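Local coordinates for SCARECROW-LIKE protein 7 (Oryza sativa Japonica Group, PDB 5HYZ) that binds DNA in vitro through its GRAS domain and probably acts as a homodimeric transcription factor in plant development and abiotic stress resistance, at residues N206-Y212 with V237-Y242; Y89-A93 with L368-S372; D115-Q120 with G146-L152; R227-S231 with W320-E324; V187-K192 with R224-L228. All blocks are in the same frame, centred on the assembly; numbering follows the deposited sequence.

Contact 1: residues N206-Y212 with V237-Y242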
# COMPACT_ATOMS: atom_id res chain seq x y z
N ASN A 206 5.08 -19.42 11.54
CA ASN A 206 4.13 -18.72 10.69
C ASN A 206 3.62 -19.67 9.57
O ASN A 206 4.41 -20.28 8.83
CB ASN A 206 4.84 -17.47 10.09
CG ASN A 206 3.93 -16.61 9.29
OD1 ASN A 206 3.13 -15.85 9.89
ND2 ASN A 206 4.15 -16.54 7.94
N PHE A 207 2.31 -19.86 9.48
CA PHE A 207 1.70 -20.59 8.38
C PHE A 207 0.75 -19.66 7.60
O PHE A 207 -0.43 -19.59 7.93
CB PHE A 207 0.86 -21.73 8.90
CG PHE A 207 1.65 -22.84 9.56
CD1 PHE A 207 2.31 -23.79 8.78
CD2 PHE A 207 1.73 -22.94 10.97
CE1 PHE A 207 2.99 -24.84 9.37
CE2 PHE A 207 2.42 -24.00 11.58
CZ PHE A 207 3.05 -24.96 10.76
N MSE A 208 1.24 -18.98 6.59
CA MSE A 208 0.32 -18.04 5.88
C MSE A 208 -0.04 -18.66 4.53
O MSE A 208 0.83 -18.85 3.62
CB MSE A 208 0.93 -16.63 5.64
CG MSE A 208 1.45 -16.01 6.88
SE MSE A 208 -0.37 -15.20 7.57
CE MSE A 208 -0.80 -15.03 5.42
N LEU A 209 -1.31 -19.03 4.39
CA LEU A 209 -1.82 -19.64 3.15
C LEU A 209 -0.94 -20.83 2.73
O LEU A 209 -0.45 -20.89 1.60
CB LEU A 209 -1.90 -18.60 2.03
CG LEU A 209 -2.80 -17.40 2.37
CD1 LEU A 209 -2.91 -16.44 1.16
CD2 LEU A 209 -4.20 -17.90 2.84
N GLN A 210 -0.72 -21.75 3.65
CA GLN A 210 0.23 -22.81 3.39
C GLN A 210 -0.35 -24.13 3.84
O GLN A 210 -0.25 -25.13 3.14
CB GLN A 210 1.53 -22.54 4.15
CG GLN A 210 2.53 -23.77 4.12
CD GLN A 210 2.98 -24.02 2.75
OE1 GLN A 210 3.08 -23.10 1.95
NE2 GLN A 210 3.23 -25.29 2.42
N LEU A 211 -0.95 -24.15 5.04
CA LEU A 211 -1.27 -25.41 5.67
C LEU A 211 -2.38 -26.11 4.92
O LEU A 211 -2.45 -27.36 4.94
CB LEU A 211 -1.66 -25.15 7.13
CG LEU A 211 -1.35 -26.11 8.23
CD1 LEU A 211 0.13 -26.62 8.08
CD2 LEU A 211 -1.66 -25.42 9.60
N TYR A 212 -3.21 -25.34 4.19
CA TYR A 212 -4.31 -26.04 3.50
C TYR A 212 -3.76 -27.04 2.46
O TYR A 212 -4.42 -28.02 2.11
CB TYR A 212 -5.22 -25.06 2.81
CG TYR A 212 -4.63 -24.40 1.56
CD1 TYR A 212 -3.81 -23.26 1.66
CD2 TYR A 212 -4.94 -24.90 0.28
CE1 TYR A 212 -3.30 -22.66 0.49
CE2 TYR A 212 -4.44 -24.29 -0.87
CZ TYR A 212 -3.61 -23.18 -0.76
OH TYR A 212 -3.13 -22.58 -1.91
N VAL A 237 2.12 -19.27 17.21
CA VAL A 237 1.98 -19.81 15.89
C VAL A 237 0.89 -19.04 15.21
O VAL A 237 -0.25 -18.93 15.74
CB VAL A 237 1.57 -21.31 15.93
CG1 VAL A 237 1.36 -21.83 14.47
CG2 VAL A 237 2.64 -22.16 16.66
N THR A 238 1.20 -18.44 14.06
CA THR A 238 0.20 -17.69 13.36
C THR A 238 -0.30 -18.46 12.17
O THR A 238 0.46 -19.14 11.48
CB THR A 238 0.74 -16.31 12.90
OG1 THR A 238 2.05 -16.49 12.34
CG2 THR A 238 0.93 -15.42 14.12
N LEU A 239 -1.62 -18.37 11.97
CA LEU A 239 -2.27 -19.14 10.93
C LEU A 239 -3.07 -18.20 10.05
O LEU A 239 -3.94 -17.44 10.57
CB LEU A 239 -3.21 -20.20 11.54
CG LEU A 239 -4.01 -21.06 10.55
CD1 LEU A 239 -3.05 -21.96 9.78
CD2 LEU A 239 -4.98 -21.97 11.39
N GLY A 240 -2.84 -18.23 8.75
CA GLY A 240 -3.70 -17.45 7.87
C GLY A 240 -4.26 -18.37 6.81
O GLY A 240 -3.50 -19.04 6.12
N GLU A 241 -5.58 -18.42 6.63
CA GLU A 241 -6.16 -19.47 5.80
C GLU A 241 -7.35 -18.93 5.03
O GLU A 241 -7.99 -17.97 5.45
CB GLU A 241 -6.56 -20.68 6.66
CG GLU A 241 -5.47 -21.78 6.81
CD GLU A 241 -5.01 -22.31 5.44
OE1 GLU A 241 -5.83 -22.28 4.52
OE2 GLU A 241 -3.84 -22.69 5.28
N TYR A 242 -7.64 -19.54 3.89
CA TYR A 242 -8.86 -19.24 3.13
C TYR A 242 -10.09 -19.73 3.89
O TYR A 242 -10.11 -20.86 4.40
CB TYR A 242 -8.80 -19.93 1.76
CG TYR A 242 -7.59 -19.50 0.92
CD1 TYR A 242 -7.52 -18.22 0.41
CD2 TYR A 242 -6.55 -20.38 0.67
CE1 TYR A 242 -6.42 -17.80 -0.39
CE2 TYR A 242 -5.45 -19.99 -0.13
CZ TYR A 242 -5.41 -18.71 -0.66
OH TYR A 242 -4.33 -18.33 -1.43
O HOH W 1 -1.69 -21.71 6.36
O HOH W 2 -2.02 -20.09 -1.73
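The Tyr242 ring carries Leu209 CD2 over the centre of one face, a CH-pi contact 3.7 Å from the ring centroid, and turns its edge toward the face of Tyr212. This T-shaped pair has planes 76° apart, with Tyr242 CE2 3.5 Å from Tyr212 CE1. Water 2 lies at the edge of both rings and bridges their hydroxyls. The Phe207 ring takes Val237 CG1 at its edge and Leu211 CD2 over the rim of one face; Phe116 meets the ring too. The strands run parallel, joined by Phe207 N to Thr238 O, Gly240 N to Phe207 O and Leu209 N to Gly240 O, as neighbours in a beta-alpha-beta unit whose helix is 220-231. On the face that holds Asn206, Thr238 OG1 donates to Asn206 OD1 at 2.8 Å; the threonine chi1 of 44° aims the hydroxyl at the neighbouring strand. Gln123 NE2 is a second donor to this oxygen. In the turn that follows strand 202-208, Tyr212 N donates to Glu241 OE2 at 2.9 Å, from above the carboxylate plane at an N-H...O angle of 132°. Water 1 accepts from Leu211 N and lies 2.6 Å from Glu241 OE2. A buried carboxylate thus finds backbone N-H and water rather than a cation in this contact, which would partly offset its charge and tie the turn to the adjacent strand.

Contact 2: residues Y89-A93 with L368-S372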
# COMPACT_ATOMS: atom_id res chain seq x y z
N TYR A 89 -5.66 -8.72 0.52
CA TYR A 89 -5.58 -10.03 1.18
C TYR A 89 -4.24 -10.35 1.82
O TYR A 89 -4.18 -10.62 3.04
CB TYR A 89 -5.97 -11.16 0.18
CG TYR A 89 -7.37 -10.96 -0.42
CD1 TYR A 89 -8.48 -10.91 0.40
CD2 TYR A 89 -7.55 -10.82 -1.79
CE1 TYR A 89 -9.77 -10.69 -0.13
CE2 TYR A 89 -8.84 -10.62 -2.34
CZ TYR A 89 -9.93 -10.55 -1.51
OH TYR A 89 -11.21 -10.37 -2.02
N SER A 90 -3.14 -10.30 1.05
CA SER A 90 -1.88 -10.71 1.63
C SER A 90 -1.39 -9.68 2.66
O SER A 90 -0.81 -10.05 3.68
CB SER A 90 -0.79 -10.97 0.54
OG SER A 90 -0.46 -9.74 -0.12
N LYS A 91 -1.63 -8.40 2.44
CA LYS A 91 -1.17 -7.43 3.38
C LYS A 91 -1.92 -7.59 4.70
O LYS A 91 -1.33 -7.49 5.78
CB LYS A 91 -1.32 -5.99 2.81
CG LYS A 91 -0.59 -4.94 3.67
CD LYS A 91 -0.16 -3.69 2.89
CE LYS A 91 0.75 -2.76 3.74
NZ LYS A 91 0.38 -1.28 3.66
N PHE A 92 -3.24 -7.79 4.60
CA PHE A 92 -4.05 -8.03 5.80
C PHE A 92 -3.48 -9.18 6.62
O PHE A 92 -3.27 -9.15 7.83
CB PHE A 92 -5.46 -8.40 5.40
CG PHE A 92 -6.26 -8.98 6.54
CD1 PHE A 92 -6.71 -8.18 7.59
CD2 PHE A 92 -6.56 -10.33 6.55
CE1 PHE A 92 -7.42 -8.74 8.65
CE2 PHE A 92 -7.27 -10.90 7.64
CZ PHE A 92 -7.69 -10.10 8.66
N ALA A 93 -3.24 -10.25 5.88
CA ALA A 93 -2.77 -11.44 6.60
C ALA A 93 -1.41 -11.21 7.27
O ALA A 93 -1.19 -11.45 8.48
CB ALA A 93 -2.70 -12.58 5.58
N LEU A 368 -13.39 -14.03 3.96
CA LEU A 368 -12.64 -14.67 2.90
C LEU A 368 -11.29 -15.16 3.34
O LEU A 368 -10.83 -16.23 2.90
CB LEU A 368 -12.42 -13.73 1.72
CG LEU A 368 -13.68 -13.31 0.96
CD1 LEU A 368 -13.30 -12.45 -0.21
CD2 LEU A 368 -14.53 -14.55 0.50
N LEU A 369 -10.63 -14.37 4.19
CA LEU A 369 -9.20 -14.72 4.59
C LEU A 369 -9.12 -14.52 6.08
O LEU A 369 -9.37 -13.41 6.57
CB LEU A 369 -8.18 -13.83 3.88
CG LEU A 369 -6.77 -14.44 3.81
CD1 LEU A 369 -5.92 -13.56 2.94
CD2 LEU A 369 -6.12 -14.51 5.15
N THR A 370 -8.82 -15.56 6.83
CA THR A 370 -8.89 -15.52 8.29
C THR A 370 -7.53 -15.69 8.94
O THR A 370 -6.75 -16.57 8.54
CB THR A 370 -9.85 -16.63 8.73
OG1 THR A 370 -11.08 -16.40 8.01
CG2 THR A 370 -10.10 -16.63 10.19
N VAL A 371 -7.25 -14.90 9.97
CA VAL A 371 -5.96 -14.97 10.64
C VAL A 371 -6.22 -15.28 12.10
O VAL A 371 -7.21 -14.80 12.69
CB VAL A 371 -5.19 -13.63 10.52
CG1 VAL A 371 -3.89 -13.67 11.38
CG2 VAL A 371 -4.72 -13.48 9.02
N SER A 372 -5.37 -16.10 12.71
CA SER A 372 -5.49 -16.42 14.14
C SER A 372 -4.11 -16.72 14.71
O SER A 372 -3.16 -16.98 13.96
CB SER A 372 -6.42 -17.64 14.36
OG SER A 372 -6.03 -18.70 13.51
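The first turn of helix 89-104 lies across the backbone of 368-372, with CA atoms 6.8 Å apart at Tyr89 and Leu369 and 6.2 Å apart at Ala93 and Val371, without a hydrogen bond between the segments. Leu369 points toward the helix and divides its two methyls: CD1 sits 3.4 Å from Tyr89 O and touches Tyr89 CB, while CD2 reaches Ala93 CB at 4.0 Å. Its CG stands opposite the backbone N (chi1 -158°), which sends the branch to the helix. Val371 uses one methyl, CG2, placed 3.7 Å from Ala93 CA and 3.9 Å from Phe92 CE2; the valine and phenylalanine side chains run past each other in opposite directions. Phe92 CE2 also approaches Leu369 O at 3.4 Å. At the other end Leu368 CD1 lies 3.5 Å from Tyr89 OH, a hydroxyl that is also hydrogen-bonded to Ser268 OG of helix 251-272. Leu368 and Leu369 both face Leu361 on strand 358-363, a classic beta bulge that lets two successive leucines point at the helix. The arrangement is that of a helix packed on the mixed sheet of a Rossmann-like alpha/beta fold, here joining the predicted VHIID and SAW regions.

Contact 3: residues D115-Q120 with G146-L152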
# COMPACT_ATOMS: atom_id res chain seq x y z
N ASP A 115 9.20 -19.73 9.02
CA ASP A 115 8.15 -19.46 8.04
C ASP A 115 7.90 -20.68 7.16
O ASP A 115 8.74 -21.01 6.27
CB ASP A 115 8.52 -18.24 7.15
CG ASP A 115 7.32 -17.72 6.35
OD1 ASP A 115 6.17 -18.18 6.56
OD2 ASP A 115 7.49 -16.80 5.52
N PHE A 116 6.77 -21.39 7.40
CA PHE A 116 6.38 -22.49 6.54
C PHE A 116 5.61 -21.94 5.38
O PHE A 116 4.42 -21.55 5.49
CB PHE A 116 5.53 -23.53 7.30
CG PHE A 116 6.33 -24.39 8.21
CD1 PHE A 116 6.98 -25.55 7.71
CD2 PHE A 116 6.39 -24.10 9.56
CE1 PHE A 116 7.70 -26.34 8.61
CE2 PHE A 116 7.07 -24.85 10.47
CZ PHE A 116 7.76 -26.01 9.97
N GLY A 117 6.30 -21.77 4.26
CA GLY A 117 5.70 -21.34 3.03
C GLY A 117 6.05 -19.89 2.73
O GLY A 117 5.19 -19.12 2.37
N ILE A 118 7.32 -19.51 2.83
CA ILE A 118 7.69 -18.15 2.43
C ILE A 118 7.55 -17.93 0.91
O ILE A 118 7.83 -18.81 0.13
CB ILE A 118 9.13 -17.80 2.88
CG1 ILE A 118 9.51 -16.36 2.54
CG2 ILE A 118 10.18 -18.73 2.20
CD1 ILE A 118 10.71 -15.88 3.39
N VAL A 119 7.07 -16.75 0.50
CA VAL A 119 7.02 -16.44 -0.93
C VAL A 119 8.11 -15.40 -1.24
O VAL A 119 9.11 -15.71 -1.82
CB VAL A 119 5.58 -15.90 -1.35
CG1 VAL A 119 5.59 -15.58 -2.85
CG2 VAL A 119 4.54 -16.99 -1.01
N GLN A 120 7.94 -14.17 -0.80
CA GLN A 120 8.91 -13.10 -1.00
C GLN A 120 9.20 -12.57 0.42
O GLN A 120 8.72 -13.06 1.44
CB GLN A 120 8.39 -11.94 -1.87
CG GLN A 120 8.26 -12.17 -3.41
CD GLN A 120 9.51 -12.76 -4.12
OE1 GLN A 120 9.62 -13.97 -4.27
NE2 GLN A 120 10.39 -11.89 -4.60
N GLY A 146 13.37 -20.28 6.51
CA GLY A 146 12.26 -20.27 5.58
C GLY A 146 12.09 -21.54 4.77
O GLY A 146 13.05 -22.01 4.15
N VAL A 147 10.88 -22.09 4.76
CA VAL A 147 10.49 -23.20 3.89
C VAL A 147 9.74 -22.59 2.72
O VAL A 147 8.71 -21.88 2.91
CB VAL A 147 9.60 -24.20 4.63
CG1 VAL A 147 9.08 -25.26 3.69
CG2 VAL A 147 10.31 -24.81 5.86
N PRO A 148 10.20 -22.85 1.48
CA PRO A 148 9.62 -22.12 0.35
C PRO A 148 8.18 -22.54 0.09
O PRO A 148 7.81 -23.71 0.14
CB PRO A 148 10.50 -22.52 -0.86
CG PRO A 148 11.19 -23.80 -0.44
CD PRO A 148 11.36 -23.66 1.09
N SER A 149 7.36 -21.56 -0.22
CA SER A 149 5.99 -21.83 -0.61
C SER A 149 5.89 -22.59 -1.94
O SER A 149 6.72 -22.38 -2.84
CB SER A 149 5.24 -20.48 -0.76
OG SER A 149 4.05 -20.69 -1.49
N PRO A 150 4.86 -23.45 -2.10
CA PRO A 150 4.63 -24.09 -3.40
C PRO A 150 4.47 -23.05 -4.51
O PRO A 150 4.73 -23.38 -5.68
CB PRO A 150 3.33 -24.87 -3.19
CG PRO A 150 3.27 -25.11 -1.75
CD PRO A 150 3.94 -23.96 -1.08
N LEU A 151 4.06 -21.83 -4.19
CA LEU A 151 3.94 -20.76 -5.20
C LEU A 151 5.28 -20.49 -5.90
O LEU A 151 5.30 -20.06 -7.06
CB LEU A 151 3.44 -19.47 -4.60
CG LEU A 151 1.96 -19.32 -4.22
CD1 LEU A 151 1.78 -18.31 -3.12
CD2 LEU A 151 1.12 -18.93 -5.42
N LEU A 152 6.40 -20.74 -5.22
CA LEU A 152 7.71 -20.55 -5.87
C LEU A 152 8.12 -21.68 -6.83
O LEU A 152 9.17 -21.61 -7.47
CB LEU A 152 8.80 -20.39 -4.82
CG LEU A 152 8.64 -19.23 -3.82
CD1 LEU A 152 9.81 -19.25 -2.81
CD2 LEU A 152 8.55 -17.90 -4.57
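Val147 O is gripped by two successive backbone amides, Gly117 N at 2.8 Å and Ile118 N at 2.7 Å, which come from opposite faces of its carbonyl plane. Neither bond is straight, with N-H...O angles of 133° and 142°, as expected when neighbouring amides converge on one oxygen. Before this fork Val147 N donates to Asp115 O, and after it Ser149 N donates to Ile118 O; the fork marks a slip of one residue in the parallel register between Phe116 and Ile118, a beta bulge. Gly117 sits at the slip with positive phi. Strands 110-118 and 141-148 are the two parallel strands of a beta-alpha-beta unit whose helix is 122-132, part of the Rossmann-like core, and Asp115 closes the predicted VHIID motif. Its carboxylate turns to Trp124 and Asn206, outside this pair of strands. On the other side of the sheet Val147 CG2 lies 3.9 Å from Phe116 CD1. Val119 spreads its methyls over Ser149 and the 3-10 turn after it: with CG1 opposite the backbone N (chi1 180°), CG2 meets Ser149 CB at 3.6 Å and Leu151 CD1 at 3.7 Å, while CG1 faces Leu152 CD2. Ser149 OG accepts from Leu151 N at 2.9 Å, an ST turn that starts the 3-10 segment 150-152, and Leu151 packs onward against Leu76 and Tyr80 of helix 74-86.

Contact 4: residues R227-S231 with W320-E324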
# COMPACT_ATOMS: atom_id res chain seq x y z
N ARG A 227 2.72 -30.93 14.81
CA ARG A 227 3.55 -31.46 15.90
C ARG A 227 4.96 -30.97 15.84
O ARG A 227 5.59 -30.68 16.86
CB ARG A 227 3.53 -33.02 15.87
CG ARG A 227 2.17 -33.56 16.33
CD ARG A 227 2.20 -35.09 16.15
NE ARG A 227 1.06 -35.76 16.76
CZ ARG A 227 0.93 -37.10 16.76
NH1 ARG A 227 1.85 -37.87 16.15
NH2 ARG A 227 -0.13 -37.68 17.36
N LEU A 228 5.48 -30.85 14.64
CA LEU A 228 6.79 -30.33 14.45
C LEU A 228 6.86 -28.88 14.96
O LEU A 228 7.77 -28.50 15.66
CB LEU A 228 7.15 -30.42 12.98
CG LEU A 228 8.45 -29.87 12.50
CD1 LEU A 228 9.61 -30.65 13.19
CD2 LEU A 228 8.56 -30.05 10.99
N ALA A 229 5.87 -28.08 14.58
CA ALA A 229 5.83 -26.69 15.09
C ALA A 229 5.79 -26.63 16.64
O ALA A 229 6.56 -25.89 17.30
CB ALA A 229 4.62 -25.98 14.52
N LYS A 230 4.94 -27.47 17.23
CA LYS A 230 4.77 -27.49 18.68
C LYS A 230 6.06 -27.87 19.35
O LYS A 230 6.40 -27.35 20.41
CB LYS A 230 3.61 -28.48 19.05
CG LYS A 230 3.22 -28.56 20.56
CD LYS A 230 2.38 -27.34 21.03
CE LYS A 230 1.88 -27.39 22.51
NZ LYS A 230 1.23 -26.03 22.96
N SER A 231 6.82 -28.75 18.72
CA SER A 231 8.08 -29.20 19.33
C SER A 231 9.12 -28.10 19.40
O SER A 231 10.12 -28.20 20.13
CB SER A 231 8.64 -30.39 18.56
OG SER A 231 9.26 -30.02 17.32
N TRP A 320 -6.55 -30.17 18.70
CA TRP A 320 -6.21 -31.61 18.67
C TRP A 320 -4.69 -31.78 18.80
O TRP A 320 -4.21 -32.72 19.43
CB TRP A 320 -6.76 -32.22 17.39
CG TRP A 320 -6.79 -33.77 17.40
CD1 TRP A 320 -6.34 -34.59 18.40
CD2 TRP A 320 -7.36 -34.62 16.41
NE1 TRP A 320 -6.55 -35.91 18.06
CE2 TRP A 320 -7.18 -35.95 16.84
CE3 TRP A 320 -8.01 -34.38 15.19
CZ2 TRP A 320 -7.63 -37.06 16.09
CZ3 TRP A 320 -8.45 -35.46 14.44
CH2 TRP A 320 -8.25 -36.79 14.89
N CYS A 321 -3.91 -30.82 18.26
CA CYS A 321 -2.47 -30.89 18.30
C CYS A 321 -1.90 -30.18 19.50
O CYS A 321 -0.70 -30.03 19.62
CB CYS A 321 -1.89 -30.33 16.97
SG CYS A 321 -2.29 -31.43 15.57
N GLY A 322 -2.77 -29.75 20.41
CA GLY A 322 -2.29 -29.29 21.69
C GLY A 322 -2.14 -27.78 21.78
O GLY A 322 -1.62 -27.30 22.77
N PHE A 323 -2.56 -27.03 20.75
CA PHE A 323 -2.50 -25.55 20.82
C PHE A 323 -3.74 -24.94 21.44
O PHE A 323 -4.80 -25.55 21.39
CB PHE A 323 -2.35 -24.98 19.40
CG PHE A 323 -1.00 -25.29 18.79
CD1 PHE A 323 0.15 -24.58 19.18
CD2 PHE A 323 -0.89 -26.32 17.84
CE1 PHE A 323 1.42 -24.84 18.60
CE2 PHE A 323 0.37 -26.62 17.25
CZ PHE A 323 1.53 -25.88 17.66
N GLU A 324 -3.63 -23.71 21.93
CA GLU A 324 -4.79 -22.99 22.46
C GLU A 324 -4.84 -21.62 21.78
O GLU A 324 -3.80 -21.07 21.42
CB GLU A 324 -4.68 -22.83 23.99
CG GLU A 324 -3.67 -21.80 24.39
CD GLU A 324 -3.42 -21.70 25.89
OE1 GLU A 324 -3.92 -22.57 26.63
OE2 GLU A 324 -2.72 -20.75 26.30
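Lys230 lays its aliphatic chain over one face of the Phe323 ring, its CD 3.9 Å from the ring centroid and displaced toward the rim, a CH-pi contact 24° off the ring normal. CB contributes as well, 3.6 Å from Phe323 CZ, so the lysine covers the ring from CZ toward CE1 while the two side chains run in opposite directions. A bend at chi2 (75°) carries the rest of the lysine along the ring, and NZ donates to Gly322 O at 3.1 Å from well above the carbonyl plane. Ala229 CB adds a looser touch, 4.4 Å from Phe323 CZ. Lys230 thus holds the loop at two points, its hydrocarbon on the Phe323 ring and its ammonium on the carbonyl of Gly322. The exposed Trp320 looks to Arg223 in a cation-pi pair, and Cys321 packs on Arg223 and Leu226, so the loop also leans on earlier turns of helix 220-231. Gly322, with positive phi, is the C-prime residue of a Schellman motif, in which Phe323 N returns to Met318 O and Gly322 N to Glu319 O. The contact is a Schellman-capped C-terminus of helix 311-320 docked near the C-terminal end of helix 220-231, joining the predicted SAW and PFYRE regions.

Contact 5: residues V187-K192 with R224-L228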
# COMPACT_ATOMS: atom_id res chain seq x y z
N VAL A 187 8.88 -30.98 3.44
CA VAL A 187 8.57 -30.78 4.86
C VAL A 187 8.31 -32.07 5.57
O VAL A 187 8.62 -32.23 6.77
CB VAL A 187 7.33 -29.83 5.00
CG1 VAL A 187 6.95 -29.71 6.45
CG2 VAL A 187 7.69 -28.50 4.50
N HIS A 188 7.76 -33.04 4.84
CA HIS A 188 7.52 -34.36 5.45
C HIS A 188 8.80 -35.08 5.85
O HIS A 188 8.73 -36.04 6.58
CB HIS A 188 6.66 -35.28 4.53
CG HIS A 188 7.32 -35.67 3.24
ND1 HIS A 188 8.31 -36.64 3.17
CD2 HIS A 188 7.13 -35.24 1.98
CE1 HIS A 188 8.70 -36.77 1.91
NE2 HIS A 188 7.99 -35.94 1.17
N GLU A 189 9.97 -34.63 5.40
CA GLU A 189 11.21 -35.20 5.87
C GLU A 189 11.93 -34.43 6.94
O GLU A 189 12.94 -34.89 7.45
CB GLU A 189 12.18 -35.34 4.73
CG GLU A 189 11.64 -36.14 3.61
CD GLU A 189 12.71 -36.39 2.58
OE1 GLU A 189 13.78 -35.70 2.63
OE2 GLU A 189 12.50 -37.29 1.74
N LEU A 190 11.47 -33.22 7.27
CA LEU A 190 12.17 -32.39 8.24
C LEU A 190 11.89 -32.89 9.68
O LEU A 190 10.83 -33.44 9.97
CB LEU A 190 11.70 -30.91 8.07
CG LEU A 190 11.97 -30.37 6.67
CD1 LEU A 190 11.47 -28.90 6.65
CD2 LEU A 190 13.48 -30.35 6.35
N ASN A 191 12.82 -32.60 10.57
CA ASN A 191 12.72 -32.92 12.01
C ASN A 191 13.07 -31.69 12.81
O ASN A 191 13.65 -30.75 12.25
CB ASN A 191 13.72 -34.02 12.41
CG ASN A 191 13.52 -35.26 11.61
OD1 ASN A 191 14.42 -35.72 10.89
ND2 ASN A 191 12.30 -35.78 11.66
N LYS A 192 12.77 -31.73 14.11
CA LYS A 192 13.08 -30.59 14.98
C LYS A 192 14.53 -30.14 14.84
O LYS A 192 14.86 -28.93 14.78
CB LYS A 192 12.82 -30.94 16.43
CG LYS A 192 13.26 -29.86 17.40
CD LYS A 192 12.79 -30.19 18.81
CE LYS A 192 13.44 -29.26 19.84
NZ LYS A 192 13.31 -29.92 21.21
N ARG A 224 1.66 -33.91 11.19
CA ARG A 224 3.09 -34.08 11.35
C ARG A 224 3.69 -32.69 11.45
O ARG A 224 4.55 -32.47 12.32
CB ARG A 224 3.74 -34.89 10.19
CG ARG A 224 5.26 -35.19 10.39
CD ARG A 224 5.87 -36.02 9.25
NE ARG A 224 7.27 -36.40 9.49
CZ ARG A 224 8.31 -35.54 9.53
NH1 ARG A 224 8.14 -34.20 9.32
NH2 ARG A 224 9.54 -36.01 9.77
N VAL A 225 3.24 -31.75 10.58
CA VAL A 225 3.90 -30.44 10.65
C VAL A 225 3.43 -29.61 11.89
O VAL A 225 4.22 -28.85 12.43
CB VAL A 225 3.72 -29.62 9.33
CG1 VAL A 225 2.43 -28.92 9.25
CG2 VAL A 225 4.80 -28.48 9.25
N LEU A 226 2.18 -29.74 12.32
CA LEU A 226 1.74 -29.05 13.58
C LEU A 226 2.47 -29.61 14.78
O LEU A 226 2.86 -28.87 15.68
CB LEU A 226 0.24 -29.15 13.79
CG LEU A 226 -0.56 -28.35 12.78
CD1 LEU A 226 -2.08 -28.52 13.00
CD2 LEU A 226 -0.17 -26.85 12.86
N ARG A 227 2.72 -30.93 14.81
CA ARG A 227 3.55 -31.46 15.90
C ARG A 227 4.96 -30.97 15.84
O ARG A 227 5.59 -30.68 16.86
CB ARG A 227 3.53 -33.02 15.87
CG ARG A 227 2.17 -33.56 16.33
CD ARG A 227 2.20 -35.09 16.15
NE ARG A 227 1.06 -35.76 16.76
CZ ARG A 227 0.93 -37.10 16.76
NH1 ARG A 227 1.85 -37.87 16.15
NH2 ARG A 227 -0.13 -37.68 17.36
N LEU A 228 5.48 -30.85 14.64
CA LEU A 228 6.79 -30.33 14.45
C LEU A 228 6.86 -28.88 14.96
O LEU A 228 7.77 -28.50 15.66
CB LEU A 228 7.15 -30.42 12.98
CG LEU A 228 8.45 -29.87 12.50
CD1 LEU A 228 9.61 -30.65 13.19
CD2 LEU A 228 8.56 -30.05 10.99
O HOH W 3 6.42 -32.39 8.65
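Arg224 is stretched out from CG to NE, with chi1 at -175° setting CG opposite the backbone N and chi4 at -68° swinging the guanidinium across the chain, and this carries its end from helix 220-231 to the backbone of 187-192. There NH1 and NH2 grip one atom end-on, each 2.9 Å from Leu190 O, which lies in the guanidinium plane; NH1 approaches in the carbonyl plane and NH2 from above it. His188 O sits over the centre of one guanidinium face, 3.0 Å from Arg224 CZ, a carbonyl stacked on the cation rather than bonded to its N-H groups. Water 3 completes the polar cluster, accepting from Arg224 NH1 at 2.6 Å and donating to Val187 O. The 3-10 turn 187-189, in the predicted leucine repeat II, belongs to the link between strands 177-182 and 202-208 of the Rossmann-like sheet, so the arginine fastens this connection to the next helix. On the side toward the sheet Val187 CG1 meets Val225 CG2 at 3.7 Å, and both valines pack on Phe116 of strand 110-118. Leu228 CD1 lies against the backbone at Asn191 and Lys192, 3.5 Å from Lys192 N.

In the fold
Contacts 1, 2 and 3 meet on one mixed sheet: strand 202-208 lies between 110-118 and 236-242, and 366-374 pairs antiparallel with 236-242. The centres of contacts 1 and 2 are about 9 Å apart, those of 1 and 3 about 11 Å. Asn206 links contact 1 to Asp115 of contact 3. Contacts 4 and 5 share helix 220-231, with centres about 11 Å apart, and Phe207 and Phe116 pack against this helix. Along the chain contact 3 closes before 5 and 1 begin, while contact 2 spans all the others, bringing helix 89-104 to strand 366-374. Segments from regions far apart in sequence thus come together in the Rossmann-like part of the GRAS domain.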